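Local coordinates for protein CRISPR system Cmr subunit Cmr1-1 (Pyrococcus furiosus, PDB 4W8Z) that binds RNA as a subunit of the type III-B Cmr ribonucleoprotein complex of CRISPR antiviral defence, which it caps together with Cmr6, at residues E10-S16 / S125-L131; S19-L23 / S154-R158; I38-M42 / K79-T83; L149-G153 / G297-K301; S159-S165 / L284-V288. All coordinates share one frame; numbering follows the deposited sequence.

Interaction 1. Residues E10-S16 / S125-L131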
# COMPACT_ATOMS: atom_id res chain seq x y z
N GLU A 10 18.27 -8.85 -11.25
CA GLU A 10 17.10 -9.50 -10.66
C GLU A 10 15.89 -9.31 -11.56
O GLU A 10 15.59 -8.19 -11.98
CB GLU A 10 16.81 -8.93 -9.27
CG GLU A 10 17.99 -8.99 -8.32
CD GLU A 10 18.10 -10.33 -7.62
OE1 GLU A 10 17.14 -10.72 -6.93
OE2 GLU A 10 19.16 -10.99 -7.76
N GLU A 11 15.18 -10.39 -11.86
CA GLU A 11 14.05 -10.31 -12.78
C GLU A 11 12.76 -10.83 -12.15
O GLU A 11 12.76 -11.83 -11.45
CB GLU A 11 14.37 -11.10 -14.06
CG GLU A 11 15.77 -10.87 -14.60
CD GLU A 11 15.97 -11.49 -15.97
OE1 GLU A 11 15.25 -11.11 -16.91
OE2 GLU A 11 16.85 -12.37 -16.10
N PHE A 12 11.66 -10.12 -12.41
CA PHE A 12 10.36 -10.48 -11.85
C PHE A 12 9.23 -10.34 -12.85
O PHE A 12 9.23 -9.44 -13.69
CB PHE A 12 10.05 -9.61 -10.63
CG PHE A 12 11.03 -9.74 -9.51
CD1 PHE A 12 10.82 -10.65 -8.49
CD2 PHE A 12 12.16 -8.94 -9.46
CE1 PHE A 12 11.72 -10.77 -7.45
CE2 PHE A 12 13.07 -9.06 -8.43
CZ PHE A 12 12.85 -9.97 -7.42
N GLU A 13 8.25 -11.23 -12.75
CA GLU A 13 6.95 -11.01 -13.38
C GLU A 13 5.90 -10.87 -12.29
O GLU A 13 5.68 -11.80 -11.51
CB GLU A 13 6.59 -12.14 -14.33
CG GLU A 13 6.90 -11.86 -15.79
CD GLU A 13 6.09 -12.73 -16.73
OE1 GLU A 13 6.66 -13.24 -17.72
OE2 GLU A 13 4.87 -12.90 -16.49
N ILE A 14 5.26 -9.71 -12.21
CA ILE A 14 4.18 -9.53 -11.25
C ILE A 14 2.84 -9.49 -11.97
O ILE A 14 2.77 -9.14 -13.15
CB ILE A 14 4.37 -8.26 -10.40
CG1 ILE A 14 3.99 -7.00 -11.19
CG2 ILE A 14 5.79 -8.18 -9.87
CD1 ILE A 14 4.07 -5.72 -10.38
N GLU A 15 1.79 -9.87 -11.26
CA GLU A 15 0.46 -9.92 -11.84
C GLU A 15 -0.53 -9.19 -10.94
O GLU A 15 -0.43 -9.26 -9.71
CB GLU A 15 0.03 -11.38 -12.05
CG GLU A 15 -1.39 -11.56 -12.54
CD GLU A 15 -1.78 -13.03 -12.70
OE1 GLU A 15 -1.02 -13.78 -13.35
OE2 GLU A 15 -2.83 -13.43 -12.16
N SER A 16 -1.48 -8.49 -11.55
CA SER A 16 -2.52 -7.80 -10.80
C SER A 16 -3.53 -8.79 -10.21
O SER A 16 -4.07 -9.64 -10.91
CB SER A 16 -3.24 -6.78 -11.69
OG SER A 16 -2.34 -5.80 -12.17
N SER A 125 -3.53 -8.96 -15.35
CA SER A 125 -2.57 -8.13 -16.07
C SER A 125 -1.17 -8.42 -15.55
O SER A 125 -0.96 -8.51 -14.35
CB SER A 125 -2.90 -6.65 -15.90
OG SER A 125 -4.15 -6.32 -16.48
N ARG A 126 -0.21 -8.58 -16.46
CA ARG A 126 1.15 -8.91 -16.04
C ARG A 126 2.15 -7.83 -16.41
O ARG A 126 1.99 -7.13 -17.41
CB ARG A 126 1.58 -10.25 -16.62
CG ARG A 126 0.85 -11.43 -16.01
CD ARG A 126 1.47 -12.74 -16.41
NE ARG A 126 0.74 -13.85 -15.83
CZ ARG A 126 1.07 -15.13 -15.98
NH1 ARG A 126 2.14 -15.46 -16.69
NH2 ARG A 126 0.34 -16.08 -15.41
N PHE A 127 3.19 -7.70 -15.58
CA PHE A 127 4.23 -6.70 -15.76
C PHE A 127 5.60 -7.33 -15.52
O PHE A 127 5.76 -8.12 -14.59
CB PHE A 127 4.03 -5.50 -14.82
CG PHE A 127 2.69 -4.83 -14.96
CD1 PHE A 127 1.57 -5.36 -14.33
CD2 PHE A 127 2.55 -3.68 -15.71
CE1 PHE A 127 0.33 -4.76 -14.46
CE2 PHE A 127 1.31 -3.07 -15.84
CZ PHE A 127 0.20 -3.61 -15.22
N ARG A 128 6.57 -6.99 -16.35
CA ARG A 128 7.94 -7.43 -16.12
C ARG A 128 8.72 -6.35 -15.40
O ARG A 128 8.72 -5.19 -15.81
CB ARG A 128 8.63 -7.77 -17.44
CG ARG A 128 10.13 -7.98 -17.29
CD ARG A 128 10.61 -9.13 -18.16
NE ARG A 128 9.66 -10.24 -18.12
CZ ARG A 128 9.90 -11.44 -18.64
NH1 ARG A 128 11.06 -11.70 -19.22
NH2 ARG A 128 8.97 -12.39 -18.57
N VAL A 129 9.38 -6.73 -14.31
CA VAL A 129 10.22 -5.80 -13.57
C VAL A 129 11.65 -6.33 -13.51
O VAL A 129 11.88 -7.43 -13.02
CB VAL A 129 9.70 -5.55 -12.14
CG1 VAL A 129 10.63 -4.62 -11.40
CG2 VAL A 129 8.29 -4.97 -12.19
N VAL A 130 12.60 -5.54 -14.00
CA VAL A 130 13.99 -5.95 -14.03
C VAL A 130 14.86 -4.94 -13.30
O VAL A 130 14.74 -3.73 -13.53
CB VAL A 130 14.51 -6.11 -15.48
CG1 VAL A 130 15.99 -6.44 -15.49
CG2 VAL A 130 13.72 -7.19 -16.22
N LEU A 131 15.71 -5.43 -12.41
CA LEU A 131 16.58 -4.58 -11.61
C LEU A 131 18.04 -4.88 -11.90
O LEU A 131 18.45 -6.04 -11.88
CB LEU A 131 16.30 -4.76 -10.12
CG LEU A 131 14.83 -4.77 -9.69
CD1 LEU A 131 14.69 -5.10 -8.21
CD2 LEU A 131 14.18 -3.43 -10.01

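Interaction 2. Residues S19-L23 / S154-R158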
# COMPACT_ATOMS: atom_id res chain seq x y z
N SER A 19 -8.14 -4.90 -9.86
CA SER A 19 -8.14 -3.94 -10.96
C SER A 19 -7.07 -2.88 -10.73
O SER A 19 -6.98 -2.31 -9.64
CB SER A 19 -9.51 -3.28 -11.11
OG SER A 19 -10.54 -4.26 -11.17
N THR A 20 -6.26 -2.63 -11.75
CA THR A 20 -5.12 -1.72 -11.62
C THR A 20 -5.32 -0.50 -12.50
O THR A 20 -5.68 -0.63 -13.66
CB THR A 20 -3.80 -2.43 -11.97
OG1 THR A 20 -3.58 -3.52 -11.07
CG2 THR A 20 -2.62 -1.47 -11.87
N HIS A 21 -5.08 0.68 -11.94
CA HIS A 21 -5.30 1.93 -12.66
C HIS A 21 -4.07 2.84 -12.67
O HIS A 21 -3.84 3.61 -11.73
CB HIS A 21 -6.49 2.67 -12.05
CG HIS A 21 -7.78 1.93 -12.19
ND1 HIS A 21 -8.71 2.22 -13.17
CD2 HIS A 21 -8.30 0.91 -11.47
CE1 HIS A 21 -9.74 1.41 -13.05
NE2 HIS A 21 -9.52 0.60 -12.02
N LEU A 22 -3.28 2.75 -13.73
CA LEU A 22 -2.07 3.54 -13.86
C LEU A 22 -2.38 4.84 -14.57
O LEU A 22 -2.44 4.89 -15.80
CB LEU A 22 -0.99 2.75 -14.60
CG LEU A 22 -0.78 1.34 -14.04
CD1 LEU A 22 0.32 0.60 -14.77
CD2 LEU A 22 -0.50 1.40 -12.54
N LEU A 23 -2.59 5.90 -13.80
CA LEU A 23 -3.12 7.14 -14.33
C LEU A 23 -2.24 8.35 -14.03
O LEU A 23 -2.75 9.41 -13.69
CB LEU A 23 -4.52 7.39 -13.77
CG LEU A 23 -5.55 6.29 -14.03
CD1 LEU A 23 -6.88 6.64 -13.38
CD2 LEU A 23 -5.72 6.08 -15.53
N SER A 154 0.96 -1.68 -3.10
CA SER A 154 0.12 -1.72 -4.29
C SER A 154 0.46 -0.50 -5.14
O SER A 154 1.20 0.37 -4.69
CB SER A 154 -1.36 -1.73 -3.93
OG SER A 154 -1.65 -0.70 -3.01
N VAL A 155 -0.07 -0.44 -6.36
CA VAL A 155 0.24 0.68 -7.26
C VAL A 155 -0.99 1.24 -7.97
O VAL A 155 -1.98 0.54 -8.18
CB VAL A 155 1.27 0.26 -8.33
CG1 VAL A 155 2.59 -0.14 -7.68
CG2 VAL A 155 0.73 -0.87 -9.17
N GLY A 156 -0.93 2.52 -8.32
CA GLY A 156 -1.98 3.15 -9.09
C GLY A 156 -2.99 3.98 -8.30
O GLY A 156 -2.88 4.14 -7.08
N PHE A 157 -3.98 4.50 -9.02
CA PHE A 157 -5.04 5.29 -8.41
C PHE A 157 -5.87 4.42 -7.45
O PHE A 157 -6.28 3.31 -7.82
CB PHE A 157 -5.93 5.90 -9.49
CG PHE A 157 -6.97 6.86 -8.96
CD1 PHE A 157 -6.62 7.82 -8.02
CD2 PHE A 157 -8.28 6.82 -9.43
CE1 PHE A 157 -7.57 8.71 -7.54
CE2 PHE A 157 -9.23 7.71 -8.94
CZ PHE A 157 -8.87 8.66 -8.00
N ARG A 158 -6.09 4.93 -6.24
CA ARG A 158 -6.90 4.27 -5.21
C ARG A 158 -6.28 2.97 -4.67
O ARG A 158 -6.98 2.12 -4.13
CB ARG A 158 -8.31 3.99 -5.74
CG ARG A 158 -9.20 5.21 -5.76
CD ARG A 158 -9.51 5.68 -4.35
NE ARG A 158 -10.15 6.98 -4.35
CZ ARG A 158 -9.50 8.13 -4.18
NH1 ARG A 158 -8.19 8.13 -3.98
NH2 ARG A 158 -10.17 9.28 -4.20

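Interaction 3. Residues I38-M42 / K79-T83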
# COMPACT_ATOMS: atom_id res chain seq x y z
N ILE A 38 5.37 1.71 -10.22
CA ILE A 38 6.17 0.66 -9.59
C ILE A 38 7.49 1.23 -9.07
O ILE A 38 7.88 0.95 -7.94
CB ILE A 38 6.43 -0.50 -10.56
CG1 ILE A 38 5.10 -1.15 -10.95
CG2 ILE A 38 7.37 -1.52 -9.93
CD1 ILE A 38 5.27 -2.42 -11.75
N LYS A 39 8.16 2.02 -9.90
CA LYS A 39 9.41 2.67 -9.50
C LYS A 39 9.18 3.59 -8.31
O LYS A 39 9.98 3.61 -7.36
CB LYS A 39 10.01 3.46 -10.66
CG LYS A 39 10.25 2.64 -11.92
CD LYS A 39 11.05 3.44 -12.93
CE LYS A 39 11.11 2.74 -14.27
NZ LYS A 39 11.89 3.53 -15.27
N GLY A 40 8.10 4.36 -8.35
CA GLY A 40 7.78 5.30 -7.30
C GLY A 40 7.43 4.62 -5.99
O GLY A 40 7.83 5.07 -4.92
N ALA A 41 6.67 3.53 -6.08
CA ALA A 41 6.26 2.79 -4.90
C ALA A 41 7.42 2.04 -4.26
O ALA A 41 7.48 1.92 -3.03
CB ALA A 41 5.15 1.82 -5.26
N MET A 42 8.35 1.54 -5.08
CA MET A 42 9.57 0.92 -4.58
C MET A 42 10.37 1.92 -3.77
O MET A 42 10.86 1.61 -2.67
CB MET A 42 10.42 0.38 -5.74
CG MET A 42 9.92 -0.93 -6.33
SD MET A 42 10.93 -1.47 -7.73
CE MET A 42 12.54 -1.55 -6.95
N LYS A 79 19.26 0.38 -11.96
CA LYS A 79 18.42 0.61 -13.12
C LYS A 79 17.16 -0.25 -13.05
O LYS A 79 17.24 -1.48 -13.04
CB LYS A 79 19.18 0.31 -14.41
CG LYS A 79 18.37 0.52 -15.68
CD LYS A 79 19.06 -0.08 -16.89
CE LYS A 79 18.21 0.05 -18.14
NZ LYS A 79 18.75 -0.76 -19.27
N ILE A 80 16.00 0.39 -12.98
CA ILE A 80 14.73 -0.32 -12.89
C ILE A 80 13.95 -0.24 -14.19
O ILE A 80 13.62 0.85 -14.65
CB ILE A 80 13.85 0.24 -11.75
CG1 ILE A 80 14.62 0.22 -10.43
CG2 ILE A 80 12.55 -0.54 -11.65
CD1 ILE A 80 13.94 0.99 -9.32
N SER A 81 13.66 -1.39 -14.79
CA SER A 81 12.93 -1.43 -16.05
C SER A 81 11.58 -2.13 -15.88
O SER A 81 11.52 -3.27 -15.44
CB SER A 81 13.76 -2.13 -17.12
OG SER A 81 15.04 -1.53 -17.23
N VAL A 82 10.52 -1.42 -16.24
CA VAL A 82 9.17 -1.97 -16.10
C VAL A 82 8.45 -1.96 -17.45
O VAL A 82 8.19 -0.90 -18.02
CB VAL A 82 8.32 -1.16 -15.09
CG1 VAL A 82 7.03 -1.89 -14.80
CG2 VAL A 82 9.10 -0.92 -13.80
N THR A 83 8.14 -3.15 -17.96
CA THR A 83 7.36 -3.24 -19.19
C THR A 83 6.10 -4.07 -18.96
O THR A 83 6.18 -5.20 -18.49
CB THR A 83 8.18 -3.86 -20.35
OG1 THR A 83 8.74 -5.11 -19.93
CG2 THR A 83 9.31 -2.93 -20.78

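Interaction 4. Residues L149-G153 / G297-K301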
# COMPACT_ATOMS: atom_id res chain seq x y z
N LEU A 149 6.82 -3.90 -1.66
CA LEU A 149 5.75 -3.34 -2.48
C LEU A 149 4.69 -4.39 -2.81
O LEU A 149 3.49 -4.10 -2.77
CB LEU A 149 6.33 -2.76 -3.77
CG LEU A 149 5.33 -2.39 -4.87
CD1 LEU A 149 4.28 -1.43 -4.32
CD2 LEU A 149 6.05 -1.77 -6.06
N VAL A 150 5.12 -5.60 -3.13
CA VAL A 150 4.19 -6.67 -3.47
C VAL A 150 3.52 -7.24 -2.23
O VAL A 150 2.33 -7.57 -2.25
CB VAL A 150 4.91 -7.80 -4.25
CG1 VAL A 150 3.94 -8.94 -4.56
CG2 VAL A 150 5.51 -7.26 -5.53
N SER A 151 4.27 -7.34 -1.14
CA SER A 151 3.77 -7.96 0.09
C SER A 151 2.82 -7.07 0.91
O SER A 151 1.87 -7.57 1.50
CB SER A 151 4.95 -8.37 0.97
OG SER A 151 5.72 -9.37 0.33
N LEU A 152 3.08 -5.77 0.93
CA LEU A 152 2.29 -4.86 1.78
C LEU A 152 1.71 -3.67 1.02
O LEU A 152 0.82 -2.98 1.52
CB LEU A 152 3.15 -4.35 2.93
CG LEU A 152 3.84 -5.39 3.81
CD1 LEU A 152 4.98 -4.75 4.57
CD2 LEU A 152 2.85 -6.04 4.78
N GLY A 153 2.21 -3.42 -0.18
CA GLY A 153 1.79 -2.25 -0.93
C GLY A 153 0.90 -2.55 -2.11
O GLY A 153 0.17 -3.55 -2.11
N GLY A 297 -8.14 -10.42 2.75
CA GLY A 297 -8.10 -8.98 2.88
C GLY A 297 -6.84 -8.60 3.64
O GLY A 297 -6.52 -9.22 4.65
N ARG A 298 -6.12 -7.59 3.16
CA ARG A 298 -4.91 -7.15 3.85
C ARG A 298 -5.05 -5.72 4.34
O ARG A 298 -5.42 -4.83 3.58
CB ARG A 298 -3.69 -7.27 2.93
CG ARG A 298 -2.39 -6.83 3.58
CD ARG A 298 -1.23 -7.00 2.63
NE ARG A 298 -1.39 -6.18 1.43
CZ ARG A 298 -1.09 -6.59 0.20
NH1 ARG A 298 -0.60 -7.80 0.00
NH2 ARG A 298 -1.28 -5.77 -0.83
N ILE A 299 -4.76 -5.50 5.62
CA ILE A 299 -4.83 -4.17 6.21
C ILE A 299 -3.49 -3.78 6.81
O ILE A 299 -2.88 -4.57 7.54
CB ILE A 299 -5.91 -4.10 7.30
CG1 ILE A 299 -7.28 -4.39 6.70
CG2 ILE A 299 -5.92 -2.73 7.96
CD1 ILE A 299 -8.03 -5.46 7.44
N ILE A 300 -3.01 -2.58 6.51
CA ILE A 300 -1.81 -2.09 7.17
C ILE A 300 -2.07 -0.71 7.80
O ILE A 300 -2.70 0.15 7.19
CB ILE A 300 -0.60 -2.04 6.20
CG1 ILE A 300 0.66 -1.55 6.94
CG2 ILE A 300 -0.89 -1.17 5.00
CD1 ILE A 300 1.96 -1.88 6.23
N LYS A 301 -1.60 -0.54 9.03
CA LYS A 301 -1.76 0.72 9.77
C LYS A 301 -0.41 1.33 10.15
O LYS A 301 0.41 0.68 10.79
CB LYS A 301 -2.61 0.48 11.03
CG LYS A 301 -4.09 0.32 10.75
CD LYS A 301 -4.85 -0.20 11.96
CE LYS A 301 -4.62 -1.69 12.15
NZ LYS A 301 -5.53 -2.27 13.18

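Interaction 5. Residues S159-S165 / L284-V288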
# COMPACT_ATOMS: atom_id res chain seq x y z
N SER A 159 -4.96 2.85 -4.79
CA SER A 159 -4.26 1.64 -4.35
C SER A 159 -4.24 1.46 -2.83
O SER A 159 -3.97 0.36 -2.34
CB SER A 159 -2.84 1.62 -4.91
OG SER A 159 -2.36 2.95 -5.10
N ARG A 160 -4.53 2.52 -2.08
CA ARG A 160 -4.70 2.40 -0.63
C ARG A 160 -6.09 1.87 -0.30
O ARG A 160 -6.38 1.55 0.86
CB ARG A 160 -4.48 3.75 0.05
CG ARG A 160 -3.04 4.21 0.05
CD ARG A 160 -2.91 5.62 0.60
NE ARG A 160 -3.68 6.56 -0.19
CZ ARG A 160 -3.92 7.82 0.16
NH1 ARG A 160 -3.46 8.30 1.31
NH2 ARG A 160 -4.63 8.60 -0.65
N ARG A 161 -6.93 1.75 -1.31
CA ARG A 161 -8.29 1.26 -1.12
C ARG A 161 -8.60 0.05 -1.99
O ARG A 161 -9.71 -0.09 -2.51
CB ARG A 161 -9.31 2.36 -1.43
CG ARG A 161 -9.30 3.54 -0.49
CD ARG A 161 -10.57 4.34 -0.70
NE ARG A 161 -10.55 5.64 -0.03
CZ ARG A 161 -11.61 6.44 0.04
NH1 ARG A 161 -12.77 6.06 -0.50
NH2 ARG A 161 -11.52 7.61 0.66
N GLY A 162 -7.62 -0.83 -2.16
CA GLY A 162 -7.89 -2.12 -2.78
C GLY A 162 -7.51 -2.31 -4.23
O GLY A 162 -7.56 -3.43 -4.73
N THR A 163 -7.14 -1.25 -4.93
CA THR A 163 -6.70 -1.42 -6.32
C THR A 163 -5.20 -1.68 -6.39
O THR A 163 -4.45 -1.31 -5.50
CB THR A 163 -7.04 -0.19 -7.19
OG1 THR A 163 -6.11 0.87 -6.90
CG2 THR A 163 -8.45 0.29 -6.94
N GLY A 164 -4.78 -2.33 -7.47
CA GLY A 164 -3.36 -2.47 -7.74
C GLY A 164 -2.62 -3.39 -6.79
O GLY A 164 -1.40 -3.28 -6.64
N SER A 165 -3.34 -4.31 -6.15
CA SER A 165 -2.69 -5.36 -5.38
C SER A 165 -2.00 -6.32 -6.33
O SER A 165 -2.57 -6.73 -7.34
CB SER A 165 -3.69 -6.09 -4.50
OG SER A 165 -4.08 -5.29 -3.40
N LEU A 284 -4.65 4.12 7.27
CA LEU A 284 -4.93 2.70 7.06
C LEU A 284 -5.05 2.42 5.56
O LEU A 284 -5.80 3.09 4.85
CB LEU A 284 -6.21 2.30 7.80
CG LEU A 284 -6.60 0.81 7.84
CD1 LEU A 284 -7.44 0.53 9.07
CD2 LEU A 284 -7.36 0.41 6.59
N TRP A 285 -4.30 1.43 5.09
CA TRP A 285 -4.41 1.00 3.70
C TRP A 285 -5.02 -0.38 3.67
O TRP A 285 -4.85 -1.15 4.62
CB TRP A 285 -3.04 0.96 3.01
CG TRP A 285 -2.27 2.24 3.02
CD1 TRP A 285 -2.66 3.44 3.55
CD2 TRP A 285 -0.96 2.44 2.48
NE1 TRP A 285 -1.67 4.37 3.37
CE2 TRP A 285 -0.62 3.79 2.72
CE3 TRP A 285 -0.05 1.62 1.83
CZ2 TRP A 285 0.60 4.32 2.32
CZ3 TRP A 285 1.16 2.15 1.43
CH2 TRP A 285 1.48 3.49 1.68
N PHE A 286 -5.73 -0.72 2.61
CA PHE A 286 -6.15 -2.10 2.44
C PHE A 286 -6.05 -2.56 1.00
O PHE A 286 -5.97 -1.74 0.07
CB PHE A 286 -7.56 -2.33 2.99
CG PHE A 286 -8.63 -1.48 2.34
CD1 PHE A 286 -9.29 -1.91 1.20
CD2 PHE A 286 -9.00 -0.27 2.91
CE1 PHE A 286 -10.28 -1.14 0.63
CE2 PHE A 286 -10.00 0.50 2.34
CZ PHE A 286 -10.64 0.07 1.19
N GLY A 287 -6.02 -3.87 0.83
CA GLY A 287 -5.87 -4.49 -0.47
C GLY A 287 -6.04 -5.99 -0.32
O GLY A 287 -6.60 -6.45 0.68
N VAL A 288 -5.56 -6.75 -1.29
CA VAL A 288 -5.73 -8.20 -1.28
C VAL A 288 -4.39 -8.92 -1.36
O VAL A 288 -3.59 -8.66 -2.26
CB VAL A 288 -6.64 -8.66 -2.43
CG1 VAL A 288 -6.90 -10.16 -2.35
CG2 VAL A 288 -7.95 -7.88 -2.40

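Interaction 1. Residues E10-S16 / S125-L131
Glu15 sets its CG opposite the backbone N (chi1 175°) and runs on extended, which carries its carboxylate to Arg126 of the neighbouring strand. The two form a salt bridge, with carboxylate and guanidinium planes 16° apart. Arg126 NE donates to Glu15 OE1 at 3.0 Å, reaching the oxygen on its anti side but out of the carboxylate plane. Arg126 NH2 adds a weak bond. Glu13 lies between the two arginines and holds Arg128 more closely. In this salt bridge Glu13 OE1 accepts from Arg128 NH2 at 2.6 Å through the anti lone pair, within the guanidinium plane; bends at chi2 and chi3 bring Arg128 there. Glu13 OE2 forms a long salt bridge with Arg126 NH1 at 3.7 Å.

The face with Phe12, Ile14, Phe127, Val129 and Leu131 is mainly apolar. Ile14 CG1 rests on Phe127 CB at 3.9 Å. Leu146 of helix 136-152 packs on Phe12 and Val129. Glu10 is the exception here, and its carboxylate bonds to Ser173.

The backbones are antiparallel. Three hydrogen-bonded pairs, from Glu10 with Leu131 to Ile14 with Phe127, alternate with non-hydrogen-bonded ones. Ser16 N to Ser125 O, at 2.8 Å, extends the ladder. These are the inner strands of a four-stranded sheet with the order of a ferredoxin-like RAMP fold. Acids on one strand face bases on the other in a salt-bridge network. Arg170 of neighbouring strand 166-172 pairs weakly with Glu13 and lies close to Arg126. The charges probably partly offset one another, while the opposite face is buried against a helix.

Interaction 2. Residues S19-L23 / S154-R158
Thr20 opens the contact with its methyl: CG2 sits 4.3 Å from Val155 O, a loose contact. Its hydroxyl OG1 is engaged with Ser16. His21 supplies the hydrogen bond that joins the two segments. Its carbonyl O accepts from Phe157 N at 2.9 Å, with the donor in the carbonyl plane and an N-H...O angle of 164°. The same oxygen lies beside the bare CA of Gly156. His21 CB and Phe157 CB approach to 4.2 Å, while the imidazole meets the ring of Tyr120.

Leu22 starts off pointing away from 154-158, yet its branch bends back. CD2 touches Val155 CG2 at 4.2 Å and Gly156 CA at 4.1 Å. Leu23 then faces the second segment, and its CD1 packs against Phe157 CB at 4.1 Å, lying obliquely to the ring.

Phe157 has CG anti to its own N (chi1 -173°), which sends the ring away from 19-23 and onto Ile108 and Leu111 of helix 106-113. Arg158 folds back so that its CG lies over the centre of that ring, 3.9 Å above the plane, and its guanidinium forms salt bridges with Glu32 and Asp318.

Segment 154-158 begins the glycine-rich loop that follows helix 136-152, a feature well known in RAMP proteins. Between these two segments, one backbone hydrogen bond and a few apolar contacts join it to the loop after the first strand. The chemistry is thus mainly hydrophobic. His21 O is buried and takes Phe157 N, with a weak second bond from Ser35 OG.

Interaction 3. Residues I38-M42 / K79-T83
Ile38, Met42, Ile80 and Val82 make the apolar part of this contact. Ile38 and Val82 meet through terminal methyls, CD1 to CG1, at 3.6 Å. Ile38 carries CG1 beside its backbone N (chi1 -63°), and a trans chi2 then carries CD1 out to the strand. Met42 and Ile80 point at each other tip to tip, with Met42 CE 3.7 Å from Ile80 CD1. The bend at chi3 of Met42 turns that methyl toward the isoleucine, and Met42 SD stands farther back, 4.2 Å from Ile80 CD1.

The second kind of contact is made by the long chain of Lys39. It lies fully extended and slides past Ile80 and Val82 in the opposite direction to theirs. Its CG touches Ile80 CG2 at 3.9 Å and Val82 CG2 at 4.2 Å. Farther out, Lys39 NZ is 3.2 Å from Ile80 O.

Helix 38-54 starts here and packs on strand 79-84, the edge strand of the four-stranded sheet within this chain. The short axes are 9.8 Å apart and run at 137°. Leu149 of helix 136-152 touches both Ile38 and Met42, so the two helices share this face of the sheet. The join rests on methyl groups and methylenes. Lys39 places its aliphatic part over the strand, while its ammonium ends beside the carbonyl of Ile80 on the exposed side of the contact.

Interaction 4. Residues L149-G153 / G297-K301
Arg298 and Leu152 dominate the contact. The polar part belongs to the guanidinium. Arg298 leaves strand 294-302 extended through chi1 and chi2, then bends at chi3 (61°), which brings its flat end up to the last turn of helix 136-152. NH1 comes to 2.9 Å from Ser151 O, and NH2 to 2.9 Å from Gly153 O. Neither has an angle suited to a hydrogen bond. Ser151 O lies over one face of the guanidinium. Leu152 CA lies over the same face, 3.9 Å above the plane and offset toward the rim. The attraction is probably mainly electrostatic: a positive group beside carbonyls at the negative end of a helix, in a buried place.

The apolar part is small. Leu152 CB meets Ile300 CD1 at 4.3 Å, and both residues also pack on Val228 of strand 226-231.

Arg298 and Ile300 are two residues apart on the strand and turn the same way, toward the helix. The C-terminal end of helix 136-152 packs on one face of the antiparallel sheet. This joins the helix, in the RAMP family region, to the sheet of the Cmr1-like C-terminal region, near the centre of the chain.

Interaction 5. Residues S159-S165 / L284-V288
Trp285 presents one face of its indole to the methylenes of Arg160. Arg160 CG stands 3.4 Å from the centroid of the five-membered ring, almost exactly on the normal, in a CH-pi contact. CD follows, nearest to Trp285 NE1. The guanidinium is turned 82° from the ring plane, so the methylenes, not the guanidinium, lie on the ring. Phe302 meets the same indole edge-to-face.

The Phe286 ring has Arg161 CA over one face, 3.8 Å from the centroid, in a second CH-pi contact. Arg160 O lies over that face toward the rim. Phe286 places CG between its backbone N and carbonyl carbon (chi1 59°), which swings the ring over the backbone of 160-162. Arg161 CB touches Phe286 CZ at 3.7 Å, while its guanidinium runs on to Val317 O. Phe244 stacks on the Phe286 ring.

Two hydrogen bonds tie the segments. Phe286 N donates to Arg160 O at 2.9 Å, a straight bond whose donor stands well above the carbonyl plane. Val288 N donates to Ser165 OG at 3.0 Å, straighter still at 173°. Between them the backbones run close: Gly162 CA is 3.9 Å from Gly287 CA, with no side chain on either.

The backbones of Arg161 and Phe286 make a single bridge. Residues 159-165 complete the glycine-rich loop between helix 136-152 and strand 166-172, as in other RAMP proteins. Here that loop lies against strand 284-291 of the Cmr1-like C-terminal region and so joins the two halves of the protein.

Interactions 1 and 3 share the four-stranded sheet, with centres 10 Å apart. Ser81 N probably hydrogen-bonds to Val130 O (2.9 Å), placing 79-83 beside 125-131. Interaction 2 joins them through packing: Leu22 CD1 reaches Phe127 CE2 at 3.9 Å, and Val155 CG1 meets Ala41 CB at 4.0 Å. Interactions 2 and 5 use consecutive parts of one loop, with centres 9 Å apart; Thr163 OG1 probably hydrogen-bonds to Phe157 O. Interactions 4 and 5 lie 7 Å apart, centre to centre, on neighbouring strands, where Arg298 N probably hydrogen-bonds to Gly287 O. They link both family regions. Leu149 CD1 packs on Ala41 CB (3.5 Å), connecting interaction 4 to interaction 3.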